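Local atomic coordinates of hypothetical protein (Nostoc punctiforme, PDB entry 2O62), a protein that is of unknown function but combines two calycin-clan regions, the second related in sequence to a factor required for ATP synthase biogenesis. Residues G70-E75 and G257-L262; L233-G238 and M249-N254. All coordinates share one frame; numbering follows the deposited sequence.

Contact 1: residues G70-E75 and G257-L262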
ATOM      1  N   GLY A  70      -0.457  14.872  -5.091  1.00 22.91           N
ATOM      2  CA  GLY A  70      -0.969  13.734  -4.365  1.00 21.19           C
ATOM      3  C   GLY A  70       0.033  12.654  -4.065  1.00 21.19           C
ATOM      4  O   GLY A  70      -0.343  11.572  -3.583  1.00 18.91           O
ATOM      5  N   LEU A  71       1.313  12.973  -4.252  1.00 20.10           N
ATOM      6  CA  LEU A  71       2.420  12.027  -4.081  1.00 21.80           C
ATOM      7  C   LEU A  71       3.304  12.376  -2.920  1.00 20.50           C
ATOM      8  O   LEU A  71       3.716  13.527  -2.773  1.00 19.78           O
ATOM      9  CB  LEU A  71       3.346  12.074  -5.302  1.00 22.62           C
ATOM     10  CG  LEU A  71       3.388  11.093  -6.463  1.00 27.99           C
ATOM     11  CD1 LEU A  71       4.470  11.629  -7.408  1.00 30.49           C
ATOM     12  CD2 LEU A  71       3.743   9.696  -6.008  1.00 30.43           C
ATOM     13  N   LEU A  72       3.615  11.374  -2.104  1.00 20.33           N
ATOM     14  CA  LEU A  72       4.660  11.505  -1.090  1.00 20.31           C
ATOM     15  C   LEU A  72       5.566  10.287  -1.112  1.00 19.42           C
ATOM     16  O   LEU A  72       5.089   9.159  -1.274  1.00 18.35           O
ATOM     17  CB  LEU A  72       4.082  11.694   0.339  1.00 20.37           C
ATOM     18  CG  LEU A  72       3.776  13.090   0.834  1.00 22.24           C
ATOM     19  CD1 LEU A  72       3.202  13.010   2.225  1.00 24.22           C
ATOM     20  CD2 LEU A  72       4.986  13.969   0.853  1.00 24.80           C
ATOM     21  N   PHE A  73       6.881  10.531  -0.923  1.00 20.37           N
ATOM     22  CA  PHE A  73       7.919   9.472  -0.946  1.00 20.62           C
ATOM     23  C   PHE A  73       8.680   9.336   0.354  1.00 20.03           C
ATOM     24  O   PHE A  73       8.961  10.322   1.056  1.00 19.92           O
ATOM     25  CB  PHE A  73       9.005   9.780  -2.009  1.00 20.97           C
ATOM     26  CG  PHE A  73       8.517   9.747  -3.410  1.00 21.60           C
ATOM     27  CD1 PHE A  73       7.914  10.854  -3.958  1.00 20.32           C
ATOM     28  CD2 PHE A  73       8.656   8.605  -4.177  1.00 21.90           C
ATOM     29  CE1 PHE A  73       7.416  10.793  -5.267  1.00 23.09           C
ATOM     30  CE2 PHE A  73       8.173   8.540  -5.486  1.00 23.45           C
ATOM     31  CZ  PHE A  73       7.571   9.653  -6.022  1.00 22.73           C
ATOM     32  N   PHE A  74       9.051   8.087   0.632  1.00 21.10           N
ATOM     33  CA  PHE A  74      10.043   7.745   1.638  1.00 20.72           C
ATOM     34  C   PHE A  74      11.432   7.631   1.047  1.00 22.44           C
ATOM     35  O   PHE A  74      11.619   7.616  -0.191  1.00 22.78           O
ATOM     36  CB  PHE A  74       9.634   6.447   2.341  1.00 20.13           C
ATOM     37  CG  PHE A  74       8.318   6.564   3.057  1.00 18.15           C
ATOM     38  CD1 PHE A  74       8.242   7.102   4.338  1.00 17.77           C
ATOM     39  CD2 PHE A  74       7.155   6.186   2.437  1.00 18.62           C
ATOM     40  CE1 PHE A  74       6.997   7.216   4.980  1.00 16.92           C
ATOM     41  CE2 PHE A  74       5.920   6.283   3.088  1.00 19.81           C
ATOM     42  CZ  PHE A  74       5.851   6.838   4.326  1.00 17.81           C
ATOM     43  N   GLU A  75      12.438   7.623   1.922  1.00 23.21           N
ATOM     44  CA  GLU A  75      13.824   7.754   1.445  1.00 24.26           C
ATOM     45  C   GLU A  75      14.293   6.601   0.629  1.00 23.60           C
ATOM     46  O   GLU A  75      15.188   6.759  -0.169  1.00 24.15           O
ATOM     47  CB  GLU A  75      14.799   7.980   2.602  1.00 24.90           C
ATOM     48  CG  GLU A  75      14.599   9.305   3.230  1.00 30.49           C
ATOM     49  CD  GLU A  75      15.870   9.933   3.732  1.00 36.07           C
ATOM     50  OE1 GLU A  75      16.931   9.254   3.695  1.00 42.64           O
ATOM     51  OE2 GLU A  75      15.798  11.118   4.146  1.00 39.02           O
ATOM     52  N   GLY A 257     -12.079  14.983   4.618  1.00 21.29           N
ATOM     53  CA  GLY A 257     -11.608  14.352   3.390  1.00 21.01           C
ATOM     54  C   GLY A 257     -10.319  14.884   2.804  1.00 21.00           C
ATOM     55  O   GLY A 257     -10.037  14.641   1.634  1.00 20.82           O
ATOM     56  N   GLU A 258      -9.504  15.563   3.612  1.00 20.48           N
ATOM     57  CA  GLU A 258      -8.213  16.097   3.174  1.00 20.64           C
ATOM     58  C   GLU A 258      -7.137  15.065   3.479  1.00 18.98           C
ATOM     59  O   GLU A 258      -7.090  14.554   4.574  1.00 17.45           O
ATOM     60  CB  GLU A 258      -7.851  17.407   3.929  1.00 20.58           C
ATOM     61  CG  GLU A 258      -8.887  18.478   3.923  1.00 24.15           C
ATOM     62  CD  GLU A 258      -8.786  19.527   5.073  1.00 24.50           C
ATOM     63  OE1 GLU A 258      -8.195  19.285   6.142  1.00 29.89           O
ATOM     64  OE2 GLU A 258      -9.362  20.627   4.897  1.00 34.75           O
ATOM     65  N   TRP A 259      -6.279  14.721   2.514  1.00 17.03           N
ATOM     66  CA  TRP A 259      -5.117  13.927   2.776  1.00 17.86           C
ATOM     67  C   TRP A 259      -4.173  14.638   3.748  1.00 18.66           C
ATOM     68  O   TRP A 259      -3.854  15.800   3.564  1.00 17.92           O
ATOM     69  CB  TRP A 259      -4.401  13.661   1.458  1.00 18.36           C
ATOM     70  CG  TRP A 259      -3.193  12.831   1.588  1.00 19.25           C
ATOM     71  CD1 TRP A 259      -2.984  11.778   2.418  1.00 20.53           C
ATOM     72  CD2 TRP A 259      -2.027  12.967   0.797  1.00 20.02           C
ATOM     73  NE1 TRP A 259      -1.713  11.242   2.205  1.00 20.58           N
ATOM     74  CE2 TRP A 259      -1.111  11.969   1.210  1.00 19.91           C
ATOM     75  CE3 TRP A 259      -1.671  13.826  -0.239  1.00 19.98           C
ATOM     76  CZ2 TRP A 259       0.127  11.810   0.613  1.00 21.83           C
ATOM     77  CZ3 TRP A 259      -0.405  13.693  -0.804  1.00 20.72           C
ATOM     78  CH2 TRP A 259       0.481  12.721  -0.364  1.00 21.20           C
ATOM     79  N   VAL A 260      -3.757  13.964   4.811  1.00 19.88           N
ATOM     80  CA  VAL A 260      -2.901  14.624   5.792  1.00 19.87           C
ATOM     81  C   VAL A 260      -1.509  14.015   5.900  1.00 20.49           C
ATOM     82  O   VAL A 260      -0.561  14.736   6.175  1.00 21.02           O
ATOM     83  CB  VAL A 260      -3.569  14.723   7.200  1.00 20.72           C
ATOM     84  CG1 VAL A 260      -4.788  15.632   7.112  1.00 23.21           C
ATOM     85  CG2 VAL A 260      -3.964  13.425   7.710  1.00 22.42           C
ATOM     86  N   SER A 261      -1.375  12.710   5.695  1.00 19.93           N
ATOM     87  CA  SER A 261      -0.091  12.064   5.988  1.00 19.61           C
ATOM     88  C   SER A 261       0.027  10.669   5.355  1.00 19.85           C
ATOM     89  O   SER A 261      -0.967  10.094   4.857  1.00 18.81           O
ATOM     90  CB  SER A 261       0.121  12.016   7.498  1.00 21.02           C
ATOM     91  OG  SER A 261      -0.728  11.041   8.094  1.00 17.42           O
ATOM     92  N   LEU A 262       1.246  10.129   5.412  1.00 19.35           N
ATOM     93  CA  LEU A 262       1.560   8.804   4.925  1.00 18.46           C
ATOM     94  C   LEU A 262       2.512   8.168   5.887  1.00 19.16           C
ATOM     95  O   LEU A 262       3.470   8.790   6.343  1.00 18.11           O
ATOM     96  CB  LEU A 262       2.214   8.899   3.558  1.00 19.48           C
ATOM     97  CG  LEU A 262       2.507   7.650   2.793  1.00 19.45           C
ATOM     98  CD1 LEU A 262       1.208   7.056   2.363  1.00 22.24           C
ATOM     99  CD2 LEU A 262       3.380   8.008   1.537  1.00 18.94           C
TER

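Contact 2: residues L233-G238 and M249-N254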
ATOM      1  N   LEU A 233     -10.394   8.553   7.078  1.00 24.16           N
ATOM      2  CA  LEU A 233     -10.213   7.430   6.191  1.00 24.18           C
ATOM      3  C   LEU A 233      -8.751   7.068   6.086  1.00 23.22           C
ATOM      4  O   LEU A 233      -7.859   7.926   6.099  1.00 21.91           O
ATOM      5  CB  LEU A 233     -10.749   7.766   4.809  1.00 24.62           C
ATOM      6  CG  LEU A 233     -12.256   8.002   4.725  1.00 28.05           C
ATOM      7  CD1 LEU A 233     -12.653   8.709   3.433  1.00 30.68           C
ATOM      8  CD2 LEU A 233     -12.969   6.668   4.803  1.00 30.41           C
ATOM      9  N   PHE A 234      -8.515   5.775   5.939  1.00 23.10           N
ATOM     10  CA  PHE A 234      -7.168   5.192   5.942  1.00 23.69           C
ATOM     11  C   PHE A 234      -7.132   4.136   4.827  1.00 24.07           C
ATOM     12  O   PHE A 234      -7.936   3.217   4.819  1.00 25.91           O
ATOM     13  CB  PHE A 234      -6.861   4.549   7.297  1.00 24.73           C
ATOM     14  CG  PHE A 234      -7.037   5.505   8.465  1.00 26.06           C
ATOM     15  CD1 PHE A 234      -5.980   6.297   8.889  1.00 28.28           C
ATOM     16  CD2 PHE A 234      -8.249   5.595   9.146  1.00 28.88           C
ATOM     17  CE1 PHE A 234      -6.129   7.185   9.940  1.00 27.69           C
ATOM     18  CE2 PHE A 234      -8.407   6.497  10.195  1.00 28.63           C
ATOM     19  CZ  PHE A 234      -7.344   7.290  10.596  1.00 28.80           C
ATOM     20  N   LEU A 235      -6.261   4.342   3.851  1.00 22.28           N
ATOM     21  CA  LEU A 235      -6.012   3.373   2.785  1.00 22.81           C
ATOM     22  C   LEU A 235      -4.747   2.617   3.208  1.00 22.34           C
ATOM     23  O   LEU A 235      -3.739   3.229   3.444  1.00 20.46           O
ATOM     24  CB  LEU A 235      -5.746   4.166   1.530  1.00 24.23           C
ATOM     25  CG  LEU A 235      -5.625   3.456   0.231  1.00 26.32           C
ATOM     26  CD1 LEU A 235      -7.000   3.020  -0.186  1.00 29.44           C
ATOM     27  CD2 LEU A 235      -4.962   4.393  -0.793  1.00 29.46           C
ATOM     28  N   GLU A 236      -4.830   1.293   3.335  1.00 22.03           N
ATOM     29  CA  GLU A 236      -3.714   0.504   3.878  0.50 22.39           C
ATOM     30  C   GLU A 236      -3.456  -0.705   2.990  1.00 21.89           C
ATOM     31  O   GLU A 236      -4.368  -1.296   2.386  1.00 21.96           O
ATOM     32  CB  GLU A 236      -3.895   0.040   5.363  0.50 22.37           C
ATOM     33  CG  GLU A 236      -2.645  -0.774   5.999  0.50 22.51           C
ATOM     34  CD  GLU A 236      -2.772  -1.017   7.526  0.50 24.45           C
ATOM     35  OE1 GLU A 236      -3.911  -0.859   8.009  0.50 25.69           O
ATOM     36  OE2 GLU A 236      -1.769  -1.339   8.248  0.50 22.62           O
ATOM     37  N   ALA A 237      -2.171  -1.012   2.893  1.00 21.42           N
ATOM     38  CA  ALA A 237      -1.681  -2.210   2.247  1.00 21.02           C
ATOM     39  C   ALA A 237      -0.488  -2.699   3.062  1.00 20.41           C
ATOM     40  O   ALA A 237       0.120  -1.957   3.820  1.00 20.94           O
ATOM     41  CB  ALA A 237      -1.237  -1.883   0.812  1.00 22.72           C
ATOM     42  N   GLY A 238      -0.128  -3.926   2.808  1.00 20.25           N
ATOM     43  CA  GLY A 238       0.961  -4.621   3.484  1.00 20.01           C
ATOM     44  C   GLY A 238       1.676  -5.489   2.494  1.00 19.46           C
ATOM     45  O   GLY A 238       1.118  -5.890   1.465  1.00 19.17           O
HETATM   46  N   MSE A 249       1.781   0.104   4.793  1.00 20.92           N
HETATM   47  CA  MSE A 249       1.724   1.507   4.434  1.00 20.71           C
HETATM   48  C   MSE A 249       0.288   2.022   4.570  1.00 21.02           C
HETATM   49  O   MSE A 249      -0.639   1.352   4.184  1.00 21.32           O
HETATM   50  CB  MSE A 249       2.292   1.768   3.033  1.00 20.94           C
HETATM   51  CG  MSE A 249       2.545   3.182   2.772  1.00 21.61           C
HETATM   52 SE   MSE A 249       3.054   3.723   0.941  0.75 23.81          SE
HETATM   53  CE  MSE A 249       4.622   2.782   0.844  1.00 25.07           C
ATOM     54  N   ILE A 250       0.135   3.204   5.156  1.00 21.14           N
ATOM     55  CA  ILE A 250      -1.155   3.813   5.474  1.00 19.36           C
ATOM     56  C   ILE A 250      -1.174   5.250   4.962  1.00 18.65           C
ATOM     57  O   ILE A 250      -0.359   6.060   5.399  1.00 19.20           O
ATOM     58  CB  ILE A 250      -1.403   3.836   6.957  1.00 20.61           C
ATOM     59  CG1 ILE A 250      -1.230   2.427   7.555  1.00 19.81           C
ATOM     60  CG2 ILE A 250      -2.793   4.382   7.237  1.00 21.39           C
ATOM     61  CD1 ILE A 250       0.067   2.209   8.247  1.00 24.34           C
ATOM     62  N   ARG A 251      -2.089   5.544   4.033  1.00 18.61           N
ATOM     63  CA  ARG A 251      -2.359   6.904   3.537  1.00 18.42           C
ATOM     64  C   ARG A 251      -3.575   7.438   4.294  1.00 18.58           C
ATOM     65  O   ARG A 251      -4.657   6.862   4.218  1.00 19.56           O
ATOM     66  CB  ARG A 251      -2.664   6.878   2.036  1.00 17.08           C
ATOM     67  CG  ARG A 251      -2.701   8.222   1.299  1.00 20.40           C
ATOM     68  CD  ARG A 251      -3.242   7.981  -0.121  1.00 19.02           C
ATOM     69  NE  ARG A 251      -3.370   9.269  -0.800  1.00 19.21           N
ATOM     70  CZ  ARG A 251      -2.383   9.926  -1.377  1.00 19.52           C
ATOM     71  NH1 ARG A 251      -1.178   9.409  -1.505  1.00 21.95           N
ATOM     72  NH2 ARG A 251      -2.647  11.115  -1.909  1.00 17.57           N
ATOM     73  N   SER A 252      -3.381   8.502   5.051  1.00 18.05           N
ATOM     74  CA  SER A 252      -4.374   8.957   6.035  1.00 19.01           C
ATOM     75  C   SER A 252      -5.084  10.235   5.621  1.00 19.77           C
ATOM     76  O   SER A 252      -4.448  11.210   5.262  1.00 19.29           O
ATOM     77  CB  SER A 252      -3.702   9.150   7.384  1.00 18.67           C
ATOM     78  OG  SER A 252      -3.116   7.933   7.850  1.00 20.32           O
ATOM     79  N   TYR A 253      -6.412  10.222   5.743  1.00 19.44           N
ATOM     80  CA  TYR A 253      -7.272  11.369   5.452  1.00 19.35           C
ATOM     81  C   TYR A 253      -7.993  11.831   6.717  1.00 19.63           C
ATOM     82  O   TYR A 253      -8.435  11.021   7.506  1.00 20.10           O
ATOM     83  CB  TYR A 253      -8.334  11.011   4.407  1.00 18.73           C
ATOM     84  CG  TYR A 253      -7.778  10.790   3.032  1.00 19.29           C
ATOM     85  CD1 TYR A 253      -7.118   9.600   2.722  1.00 20.98           C
ATOM     86  CD2 TYR A 253      -7.849  11.795   2.062  1.00 18.87           C
ATOM     87  CE1 TYR A 253      -6.564   9.381   1.469  1.00 20.62           C
ATOM     88  CE2 TYR A 253      -7.278  11.574   0.784  1.00 20.94           C
ATOM     89  CZ  TYR A 253      -6.647  10.370   0.522  1.00 19.64           C
ATOM     90  OH  TYR A 253      -6.061  10.116  -0.690  1.00 17.69           O
ATOM     91  N   ASN A 254      -8.130  13.150   6.902  1.00 18.72           N
ATOM     92  CA  ASN A 254      -8.920  13.660   8.051  1.00 18.49           C
ATOM     93  C   ASN A 254     -10.432  13.584   7.736  1.00 20.45           C
ATOM     94  O   ASN A 254     -10.831  13.244   6.593  1.00 20.05           O
ATOM     95  CB  ASN A 254      -8.484  15.077   8.490  1.00 18.74           C
ATOM     96  CG  ASN A 254      -8.792  16.111   7.515  1.00 16.78           C
ATOM     97  OD1 ASN A 254      -9.609  15.932   6.621  1.00 18.94           O
ATOM     98  ND2 ASN A 254      -8.181  17.275   7.704  1.00 18.30           N
TER

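Contact 1: residues G70-E75 and G257-L262
W259 and L72 make one half of this apolar junction, L262 and F74 the other. The two strands run nearly parallel, 22° apart, with axes 8.4 Å from each other. That is too wide for a shared sheet, so side chains rather than backbone bonds fill the interval. The outer corner of the six-membered ring does the touching: W259 CH2 lies 3.5 Å from L72 CG, and W259 CZ3 lies 3.5 Å from G70 C, both approached obliquely. G70, with no side chain of its own, lets the ring lie against bare backbone, and L71 C meets the indole at its edge, near the ring plane. With CG anti to the backbone N (chi1 -179°), W259 extends far enough to bridge the gap, and its NE1 donates to S261 O at 3.0 Å. This bond is bent, 132° at the hydrogen, and arrives above the carbonyl plane, yet it gives the buried ring nitrogen an acceptor. The contact is an inter-sheet one: 71-73 is an outermost strand of the sheet in the N-terminal half, whereas 259-269 belongs to the closed antiparallel barrel of the C-terminal half. A classic beta bulge sets both V260 and S261 opposite the single residue S252. Further along, one branch of L262 is wedged between backbone and ring: CD2 sits 3.4 Å from F74 CE2 and 3.5 Å from L72 O. F74 and L262 meet at a slant, and I154 of strand 145-155 touches both F74 and L72. Leucine's branched apolar end suits such a buried place. Away from this buried packing the segments separate. L71 and V260 point away from the opposite strand and are partly exposed, and E75, beyond the strand end, is exposed while its OE2 accepts from K3 N.

Contact 2: residues L233-G238 and M249-N254
L233 with Y253, L235 with R251 and A237 with M249 are the hydrogen-bonded pairs of an antiparallel beta hairpin whose strand axes approach to 4.6 Å at 170°. Two backbone bonds close each pair, from Y253 N to L233 O at 2.7 Å to the longer L233 N to Y253 O at 3.2 Å. On the face of these pairs, L235 and R251 lie side by side, L235 CD2 being 4.0 Å from R251 CD, so the aliphatic part of the arginine packs as a hydrocarbon. Its chain, extended from CG to NE, carries the polar end onward: R251 NE donates to Y253 OH at 2.8 Å, nearly straight (167°) and in the guanidinium plane. Y253 OH is also bonded to L83 O, so this buried hydroxyl has two partners. L233 O approaches the edge of the tyrosine ring. On the other face, F234 CD1 meets S252 OG at 3.5 Å by its ring edge, and E236 runs alongside I250, its CD 3.8 Å from I250 CG1. E236 has two modelled conformers; in this one its carboxylate forms a salt bridge with R248. The hairpin forms part of the barrel wall, between strands 219-224 and 259-269, with its L235, A237 and M249 face packed against strands 93-100 and 103-111 of the N-terminal sheet.

In the fold
Contacts 1 and 2 have centres about 9 Å apart and share the seam between the two sheets; both segments of contact 2 fall between those of contact 1 in the sequence. Strands 245-253 and 259-269 are barrel neighbours, joined here by V260 N to S252 O at 2.9 Å. R251 ties the seam together: its NH2 reaches G70 O of the N-terminal sheet at 2.9 Å, and its guanidinium makes a cation-pi contact with W259, whose ring also meets Y253. No active site is known. A bound glycerol, probably from the crystallisation liquor, lies about 3 Å from the S252 side chain, on the hairpin face turned away from the N-terminal sheet.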